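Local coordinates for protein iron transport multicopper oxidase FET3 (PDB 1ZPU) that oxidises ferrous iron to ferric iron for high-affinity uptake in yeast, passing electrons through bound copper ions to dioxygen, and also oxidises cuprous ions, at residues A[96-99]-A[100-104]; A[229-232]-A[233-236]; A[461-465]-A[466-470]. All blocks are in the same frame, centred on the assembly; numbering follows the deposited sequence.

Contact 1. Residues A[96-99]-A[100-104]; sequences DYNV and GTYWY. With NAG (2-acetamido-2-deoxy-beta-D-glucopyranose), chain B.
The Tyr102 ring meets Val99 at one edge, where the carbonyl group lies close to the ring plane and Val99 O comes to 3.3 Å from Tyr102 CE1. Asn98 approaches the same end of the ring obliquely, its amide plane turned 83° from that of the phenol. Tyr97 carries the other flat group: an N-acetylglucosamine of the protein's own glycosylation lies over one of its faces, with NAG C1 displaced toward the rim, and its phenol oxygen shares a hydrogen bond with the sugar, Tyr97 OH to NAG O6, at 2.8 Å.

The principle illustrated is that one buried hydroxyl can tie a loop to the strand that follows it. Tyr102 OH donates to Val99 O over 2.8 Å, arriving from above the carbonyl plane and not along a lone pair. It also accepts from Asn98 ND2 at 3.2 Å, with an N-H...O angle of 157° and the hydroxyl nearly in the amide plane. Because Tyr102 CG stands anti to its own carbonyl carbon (chi1 -55°), the ring reaches back along the chain to these two residues. The amide of Asn98 is gripped at both ends, since its OD1 accepts from the backbone N of Phe65. Gly100, next after Val99, has a positive phi at which a CB would be jammed against Val99 O.

Strand 100-105 pairs here with strand 117-123, and Ile122 and Phe120 pack against Tyr102. The preceding strand, 88-94, belongs to the other sheet, so this loop crosses between the sheets of the first plastocyanin-like domain. Such a sheet-to-sheet connection is characteristic of the cupredoxin beta-sandwich, and here the strand it starts runs on to the copper ligand His105.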
loop_
_atom_site.group_PDB
_atom_site.type_symbol
_atom_site.label_atom_id
_atom_site.label_comp_id
_atom_site.label_asym_id
_atom_site.label_seq_id
_atom_site.Cartn_x
_atom_site.Cartn_y
_atom_site.Cartn_z
ATOM N N ASP A 96 -0.200 -2.634 19.581
ATOM C CA ASP A 96 -0.288 -1.659 20.660
ATOM C C ASP A 96 -0.389 -0.217 20.177
ATOM O O ASP A 96 -0.779 0.663 20.944
ATOM C CB ASP A 96 0.891 -1.821 21.604
ATOM C CG ASP A 96 0.802 -3.100 22.423
ATOM O OD1 ASP A 96 0.034 -3.137 23.424
ATOM O OD2 ASP A 96 1.511 -4.067 22.060
ATOM N N TYR A 97 -0.058 0.024 18.911
ATOM C CA TYR A 97 0.099 1.393 18.430
ATOM C C TYR A 97 -0.815 1.743 17.266
ATOM O O TYR A 97 -0.762 2.862 16.748
ATOM C CB TYR A 97 1.564 1.654 18.079
ATOM C CG TYR A 97 2.512 1.436 19.241
ATOM C CD1 TYR A 97 3.158 0.211 19.416
ATOM C CD2 TYR A 97 2.763 2.456 20.173
ATOM C CE1 TYR A 97 4.037 0.004 20.490
ATOM C CE2 TYR A 97 3.645 2.260 21.249
ATOM C CZ TYR A 97 4.275 1.032 21.398
ATOM O OH TYR A 97 5.137 0.823 22.441
ATOM N N ASN A 98 -1.658 0.792 16.866
ATOM C CA ASN A 98 -2.609 1.018 15.770
ATOM C C ASN A 98 -4.065 0.765 16.135
ATOM O O ASN A 98 -4.386 -0.156 16.883
ATOM C CB ASN A 98 -2.231 0.195 14.540
ATOM C CG ASN A 98 -0.918 0.619 13.958
ATOM O OD1 ASN A 98 0.129 0.068 14.296
ATOM N ND2 ASN A 98 -0.955 1.633 13.114
ATOM N N VAL A 99 -4.936 1.599 15.587
ATOM C CA VAL A 99 -6.368 1.429 15.711
ATOM C C VAL A 99 -6.996 1.707 14.350
ATOM O O VAL A 99 -6.498 2.540 13.591
ATOM C CB VAL A 99 -6.929 2.368 16.797
ATOM C CG1 VAL A 99 -8.375 2.783 16.508
ATOM C CG2 VAL A 99 -6.859 1.689 18.120
ATOM N N GLY A 100 -8.069 0.995 14.023
ATOM C CA GLY A 100 -8.853 1.340 12.850
ATOM C C GLY A 100 -8.760 0.355 11.716
ATOM O O GLY A 100 -8.677 -0.858 11.937
ATOM N N THR A 101 -8.778 0.883 10.495
ATOM C CA THR A 101 -8.906 0.046 9.305
ATOM C C THR A 101 -7.577 -0.207 8.610
ATOM O O THR A 101 -6.910 0.729 8.165
ATOM C CB THR A 101 -9.943 0.639 8.321
ATOM O OG1 THR A 101 -11.118 1.031 9.058
ATOM C CG2 THR A 101 -10.315 -0.393 7.248
ATOM N N TYR A 102 -7.190 -1.481 8.541
ATOM C CA TYR A 102 -5.964 -1.862 7.840
ATOM C C TYR A 102 -6.238 -3.038 6.925
ATOM O O TYR A 102 -7.359 -3.520 6.845
ATOM C CB TYR A 102 -4.834 -2.179 8.838
ATOM C CG TYR A 102 -4.581 -1.043 9.790
ATOM C CD1 TYR A 102 -5.402 -0.845 10.894
ATOM C CD2 TYR A 102 -3.555 -0.149 9.566
ATOM C CE1 TYR A 102 -5.205 0.196 11.745
ATOM C CE2 TYR A 102 -3.340 0.906 10.420
ATOM C CZ TYR A 102 -4.175 1.076 11.505
ATOM O OH TYR A 102 -3.977 2.126 12.364
ATOM N N TRP A 103 -5.212 -3.484 6.218
ATOM C CA TRP A 103 -5.298 -4.701 5.432
ATOM C C TRP A 103 -3.956 -5.414 5.350
ATOM O O TRP A 103 -2.901 -4.864 5.695
ATOM C CB TRP A 103 -5.852 -4.435 4.029
ATOM C CG TRP A 103 -5.042 -3.506 3.146
ATOM C CD1 TRP A 103 -4.714 -2.217 3.411
ATOM C CD2 TRP A 103 -4.531 -3.784 1.833
ATOM N NE1 TRP A 103 -4.000 -1.684 2.376
ATOM C CE2 TRP A 103 -3.874 -2.622 1.388
ATOM C CE3 TRP A 103 -4.556 -4.903 0.997
ATOM C CZ2 TRP A 103 -3.242 -2.543 0.149
ATOM C CZ3 TRP A 103 -3.933 -4.826 -0.240
ATOM C CH2 TRP A 103 -3.284 -3.655 -0.653
ATOM N N TYR A 104 -4.007 -6.661 4.906
ATOM C CA TYR A 104 -2.810 -7.427 4.712
ATOM C C TYR A 104 -2.749 -7.912 3.275
ATOM O O TYR A 104 -3.772 -8.226 2.670
ATOM C CB TYR A 104 -2.794 -8.596 5.687
ATOM C CG TYR A 104 -3.801 -9.682 5.410
ATOM C CD1 TYR A 104 -3.473 -10.760 4.598
ATOM C CD2 TYR A 104 -5.069 -9.652 5.991
ATOM C CE1 TYR A 104 -4.382 -11.771 4.357
ATOM C CE2 TYR A 104 -5.996 -10.667 5.751
ATOM C CZ TYR A 104 -5.642 -11.726 4.932
ATOM O OH TYR A 104 -6.534 -12.751 4.690
HETATM C C1 NAG B . 7.320 3.029 19.271
HETATM C C2 NAG B . 6.477 4.263 18.947
HETATM C C3 NAG B . 6.893 5.480 19.768
HETATM C C4 NAG B . 6.964 5.132 21.260
HETATM C C5 NAG B . 7.760 3.828 21.456
HETATM C C6 NAG B . 7.788 3.384 22.912
HETATM C C7 NAG B . 5.396 4.442 16.768
HETATM C C8 NAG B . 5.592 4.613 15.290
HETATM N N2 NAG B . 6.497 4.571 17.527
HETATM O O3 NAG B . 5.937 6.493 19.560
HETATM O O4 NAG B . 7.478 6.216 22.027
HETATM O O5 NAG B . 7.207 2.781 20.664
HETATM O O6 NAG B . 6.470 3.114 23.336
HETATM O O7 NAG B . 4.265 4.195 17.216
#

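Contact 2. Residues A[229-232]-A[233-236]; sequences YITV and AQRY
A type II beta turn from Thr231 to Gln234 joins strand 228-230 to strand 235-241, and so carries the chain from one sheet of the second plastocyanin-like domain to the other. The closing backbone hydrogen bond, Gln234 N to Thr231 O, is weak, at 3.4 Å. Ala233, third in the turn, has the positive phi (84°) expected there. Additional bonds come from side chains. Thr231 OG1 donates to Val232 O at 3.0 Å from above the carbonyl plane; its placement between the backbone N and the carbonyl carbon (chi1 82°) aims the hydroxyl forward into the turn.

Gln234 folds back over Thr231, the two side chains crossing at a slant with Gln234 CG 3.3 Å from Thr231 OG1. Before and after the turn, Ile230 and Tyr236 lie alongside one another, pointing opposite ways, and Ile230 CG1 rests 4.0 Å from Tyr236 CD2. Ile230 CG2 also touches Gln234 CG at 3.9 Å. The Tyr236 hydroxyl is hydrogen-bonded to Arg436 of the third plastocyanin-like domain. Arg235 spans the domains too, its NH2 in a salt bridge with Asp437, while its NH1 turns back to Ala233 O, reaching it in the carbonyl plane at 3.1 Å with an N-H...O angle of 148°.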
loop_
_atom_site.group_PDB
_atom_site.type_symbol
_atom_site.label_atom_id
_atom_site.label_comp_id
_atom_site.label_asym_id
_atom_site.label_seq_id
_atom_site.Cartn_x
_atom_site.Cartn_y
_atom_site.Cartn_z
ATOM N N TYR A 229 -11.894 10.051 -3.936
ATOM C CA TYR A 229 -10.860 9.508 -4.810
ATOM C C TYR A 229 -9.951 8.626 -3.938
ATOM O O TYR A 229 -9.240 9.128 -3.078
ATOM C CB TYR A 229 -10.076 10.640 -5.482
ATOM C CG TYR A 229 -8.995 10.195 -6.455
ATOM C CD1 TYR A 229 -9.292 9.904 -7.792
ATOM C CD2 TYR A 229 -7.675 10.060 -6.034
ATOM C CE1 TYR A 229 -8.302 9.481 -8.678
ATOM C CE2 TYR A 229 -6.681 9.643 -6.907
ATOM C CZ TYR A 229 -6.993 9.361 -8.224
ATOM O OH TYR A 229 -5.971 8.955 -9.059
ATOM N N ILE A 230 -9.998 7.318 -4.136
ATOM C CA ILE A 230 -9.230 6.377 -3.318
ATOM C C ILE A 230 -8.168 5.689 -4.168
ATOM O O ILE A 230 -8.515 4.953 -5.114
ATOM C CB ILE A 230 -10.133 5.264 -2.727
ATOM C CG1 ILE A 230 -11.438 5.877 -2.202
ATOM C CG2 ILE A 230 -9.414 4.497 -1.659
ATOM C CD1 ILE A 230 -12.355 4.884 -1.524
ATOM N N THR A 231 -6.892 5.922 -3.842
ATOM C CA THR A 231 -5.788 5.245 -4.529
ATOM C C THR A 231 -5.665 3.852 -3.954
ATOM O O THR A 231 -6.275 3.544 -2.939
ATOM C CB THR A 231 -4.406 5.963 -4.348
ATOM O OG1 THR A 231 -3.813 5.602 -3.088
ATOM C CG2 THR A 231 -4.513 7.485 -4.463
ATOM N N VAL A 232 -4.855 3.000 -4.578
ATOM C CA VAL A 232 -4.674 1.654 -4.028
ATOM C C VAL A 232 -4.011 1.788 -2.675
ATOM O O VAL A 232 -3.228 2.711 -2.465
ATOM C CB VAL A 232 -3.874 0.735 -4.935
ATOM C CG1 VAL A 232 -4.589 0.572 -6.240
ATOM C CG2 VAL A 232 -2.484 1.255 -5.152
ATOM N N ALA A 233 -4.378 0.901 -1.754
ATOM C CA ALA A 233 -3.759 0.817 -0.437
ATOM C C ALA A 233 -4.338 1.780 0.584
ATOM O O ALA A 233 -4.140 1.601 1.772
ATOM C CB ALA A 233 -2.239 0.990 -0.533
ATOM N N GLN A 234 -5.041 2.816 0.144
ATOM C CA GLN A 234 -5.626 3.708 1.140
ATOM C C GLN A 234 -7.014 3.302 1.612
ATOM O O GLN A 234 -7.707 2.550 0.930
ATOM C CB GLN A 234 -5.498 5.209 0.811
ATOM C CG GLN A 234 -5.916 5.731 -0.542
ATOM C CD GLN A 234 -5.383 7.172 -0.794
ATOM O OE1 GLN A 234 -4.297 7.554 -0.315
ATOM N NE2 GLN A 234 -6.160 7.974 -1.543
ATOM N N ARG A 235 -7.379 3.760 2.807
ATOM C CA ARG A 235 -8.653 3.435 3.421
ATOM C C ARG A 235 -9.359 4.725 3.781
ATOM O O ARG A 235 -8.766 5.594 4.421
ATOM C CB ARG A 235 -8.430 2.619 4.694
ATOM C CG ARG A 235 -7.880 1.240 4.467
ATOM C CD ARG A 235 -6.363 1.232 4.286
ATOM N NE ARG A 235 -5.667 1.364 5.560
ATOM C CZ ARG A 235 -4.475 1.932 5.727
ATOM N NH1 ARG A 235 -3.821 2.443 4.697
ATOM N NH2 ARG A 235 -3.945 2.009 6.941
ATOM N N TYR A 236 -10.608 4.873 3.352
ATOM C CA TYR A 236 -11.475 5.906 3.907
ATOM C C TYR A 236 -12.559 5.181 4.649
ATOM O O TYR A 236 -13.216 4.321 4.087
ATOM C CB TYR A 236 -12.097 6.823 2.838
ATOM C CG TYR A 236 -11.147 7.789 2.167
ATOM C CD1 TYR A 236 -11.248 9.169 2.361
ATOM C CD2 TYR A 236 -10.142 7.317 1.322
ATOM C CE1 TYR A 236 -10.341 10.050 1.727
ATOM C CE2 TYR A 236 -9.251 8.167 0.690
ATOM C CZ TYR A 236 -9.344 9.521 0.890
ATOM O OH TYR A 236 -8.425 10.296 0.231
#

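Contact 3. Residues A[461-465]-A[466-470]; sequences FHCHI and EWHLL. With CU1 (copper (I) ion), chain C; CU1 (copper (I) ion), chain D; CU1 (copper (I) ion), chain E.
Ile465 O, at the N-cap position of helix 466-470, accepts the backbone N-H of Leu469 at 3.0 Å, and a weak, bent bond from His468 N at 2.8 Å adds to it. Thus the carbonyl that ends the loop is held by the first turn of the helix. A second case of shared demand is Cys463 SG, which binds copper at 2.2 Å and also accepts from Ile465 N at 3.5 Å (N-H...S 165°); the sulfur stands anti to its backbone N (chi1 -176°), which brings it to both partners.

His468 spends both ring nitrogens: ND1 binds the same copper at 2.1 Å and NE2 is hydrogen-bonded to Glu164. Ile465 CG2 sits over the centre of one face of this ring in a CH-pi contact, and Cys463 SG lies at its edge. His392 supplies a third ligand to this copper. In His462, NE2 goes to a second copper and ND1 donates to Cys463 O at 2.6 Å, straight at the N-H (169°) but arriving from above the carbonyl plane, with Leu469 CD1 packed obliquely against the ring 3.7 Å from His462 ND1. His464 NE2 binds a third copper.

The pattern is the His-Cys-His motif of multicopper oxidases: the cysteine holds the type 1 copper, its flanking histidines the type 3 pair, a short covalent route generally taken to carry electrons between them.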
loop_
_atom_site.group_PDB
_atom_site.type_symbol
_atom_site.label_atom_id
_atom_site.label_comp_id
_atom_site.label_asym_id
_atom_site.label_seq_id
_atom_site.Cartn_x
_atom_site.Cartn_y
_atom_site.Cartn_z
ATOM N N PHE A 461 9.933 2.555 1.521
ATOM C CA PHE A 461 9.181 3.679 0.971
ATOM C C PHE A 461 9.071 3.525 -0.541
ATOM O O PHE A 461 10.080 3.613 -1.246
ATOM C CB PHE A 461 9.822 5.020 1.321
ATOM C CG PHE A 461 9.092 6.191 0.749
ATOM C CD1 PHE A 461 7.918 6.644 1.335
ATOM C CD2 PHE A 461 9.566 6.830 -0.395
ATOM C CE1 PHE A 461 7.235 7.724 0.803
ATOM C CE2 PHE A 461 8.879 7.911 -0.944
ATOM C CZ PHE A 461 7.710 8.358 -0.335
ATOM N N HIS A 462 7.855 3.295 -1.031
ATOM C CA HIS A 462 7.664 2.956 -2.435
ATOM C C HIS A 462 6.301 3.326 -2.962
ATOM O O HIS A 462 5.375 3.601 -2.196
ATOM C CB HIS A 462 7.842 1.456 -2.637
ATOM C CG HIS A 462 6.796 0.636 -1.955
ATOM N ND1 HIS A 462 5.625 0.258 -2.577
ATOM C CD2 HIS A 462 6.739 0.130 -0.702
ATOM C CE1 HIS A 462 4.887 -0.440 -1.731
ATOM N NE2 HIS A 462 5.538 -0.529 -0.585
ATOM N N CYS A 463 6.183 3.282 -4.283
ATOM C CA CYS A 463 4.900 3.362 -4.945
ATOM C C CYS A 463 4.147 2.043 -4.774
ATOM O O CYS A 463 4.702 0.953 -4.944
ATOM C CB CYS A 463 5.100 3.670 -6.417
ATOM S SG CYS A 463 3.565 3.889 -7.295
ATOM N N HIS A 464 2.875 2.144 -4.430
ATOM C CA HIS A 464 2.064 0.970 -4.175
ATOM C C HIS A 464 1.398 0.401 -5.434
ATOM O O HIS A 464 0.620 -0.544 -5.350
ATOM C CB HIS A 464 1.035 1.261 -3.099
ATOM C CG HIS A 464 0.753 0.085 -2.227
ATOM N ND1 HIS A 464 0.045 -1.014 -2.666
ATOM C CD2 HIS A 464 1.108 -0.181 -0.946
ATOM C CE1 HIS A 464 -0.031 -1.902 -1.688
ATOM N NE2 HIS A 464 0.601 -1.418 -0.631
ATOM N N ILE A 465 1.702 0.968 -6.595
ATOM C CA ILE A 465 1.249 0.388 -7.837
ATOM C C ILE A 465 2.185 -0.753 -8.131
ATOM O O ILE A 465 3.370 -0.548 -8.376
ATOM C CB ILE A 465 1.288 1.386 -9.001
ATOM C CG1 ILE A 465 0.147 2.411 -8.877
ATOM C CG2 ILE A 465 1.221 0.631 -10.355
ATOM C CD1 ILE A 465 0.281 3.605 -9.811
ATOM N N GLU A 466 1.645 -1.961 -8.108
ATOM C CA GLU A 466 2.444 -3.166 -8.186
ATOM C C GLU A 466 3.414 -3.193 -9.360
ATOM O O GLU A 466 4.559 -3.650 -9.227
ATOM C CB GLU A 466 1.511 -4.366 -8.197
ATOM C CG GLU A 466 1.107 -4.783 -6.783
ATOM C CD GLU A 466 2.245 -5.512 -6.047
ATOM O OE1 GLU A 466 2.561 -6.668 -6.452
ATOM O OE2 GLU A 466 2.816 -4.925 -5.081
ATOM N N TRP A 467 2.958 -2.687 -10.504
ATOM C CA TRP A 467 3.792 -2.612 -11.693
ATOM C C TRP A 467 5.003 -1.710 -11.473
ATOM O O TRP A 467 6.103 -2.032 -11.910
ATOM C CB TRP A 467 2.967 -2.133 -12.882
ATOM C CG TRP A 467 1.660 -2.879 -13.027
ATOM C CD1 TRP A 467 0.401 -2.356 -12.923
ATOM C CD2 TRP A 467 1.494 -4.286 -13.302
ATOM N NE1 TRP A 467 -0.537 -3.350 -13.128
ATOM C CE2 TRP A 467 0.107 -4.539 -13.353
ATOM C CE3 TRP A 467 2.385 -5.346 -13.512
ATOM C CZ2 TRP A 467 -0.415 -5.807 -13.603
ATOM C CZ3 TRP A 467 1.874 -6.609 -13.755
ATOM C CH2 TRP A 467 0.479 -6.830 -13.798
ATOM N N HIS A 468 4.806 -0.598 -10.774
ATOM C CA HIS A 468 5.879 0.346 -10.559
ATOM C C HIS A 468 6.885 -0.156 -9.515
ATOM O O HIS A 468 8.096 0.124 -9.605
ATOM C CB HIS A 468 5.321 1.726 -10.210
ATOM C CG HIS A 468 4.449 2.311 -11.281
ATOM N ND1 HIS A 468 3.663 3.428 -11.076
ATOM C CD2 HIS A 468 4.223 1.926 -12.559
ATOM C CE1 HIS A 468 3.001 3.708 -12.181
ATOM N NE2 HIS A 468 3.319 2.810 -13.093
ATOM N N LEU A 469 6.382 -0.900 -8.531
ATOM C CA LEU A 469 7.243 -1.554 -7.562
ATOM C C LEU A 469 8.095 -2.624 -8.253
ATOM O O LEU A 469 9.270 -2.788 -7.932
ATOM C CB LEU A 469 6.411 -2.155 -6.447
ATOM C CG LEU A 469 7.139 -2.810 -5.274
ATOM C CD1 LEU A 469 8.056 -1.825 -4.510
ATOM C CD2 LEU A 469 6.095 -3.462 -4.360
ATOM N N LEU A 470 7.504 -3.330 -9.216
ATOM C CA LEU A 470 8.246 -4.274 -10.060
ATOM C C LEU A 470 9.309 -3.581 -10.882
ATOM O O LEU A 470 10.377 -4.160 -11.127
ATOM C CB LEU A 470 7.314 -5.052 -10.988
ATOM C CG LEU A 470 6.731 -6.308 -10.349
ATOM C CD1 LEU A 470 5.431 -6.709 -11.034
ATOM C CD2 LEU A 470 7.750 -7.451 -10.371
HETATM CU CU CU1 C . 3.773 4.602 -9.358
HETATM CU CU CU1 D . 5.406 -2.122 0.940
HETATM CU CU CU1 E . 0.319 -2.251 1.418
#

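How the contacts relate
Each contact comes from a different plastocyanin-like domain, and contacts 1 and 2 each reach the copper site of contact 3 at one end. Contacts 1 and 2 join where Arg235 NE meets Thr101 O at 3.0 Å; Trp103 NE1 lies 3.3 Å from Ala233 O. Contact 2 then backs onto contact 3, with Ala233 CB 3.6 Å from His464 CG, while Trp103 of contact 1 reaches the same imidazole, CZ2 to His464 CE1, at 3.8 Å. His464, a type 3 ligand of the third domain, is thus packed by residues of the other two. On the type 3 pair, His462 NE2 and His464 NE2 are 5.0 Å apart, whereas Cys463 SG, on the type 1 copper, lies 8.3 Å from His462 NE2.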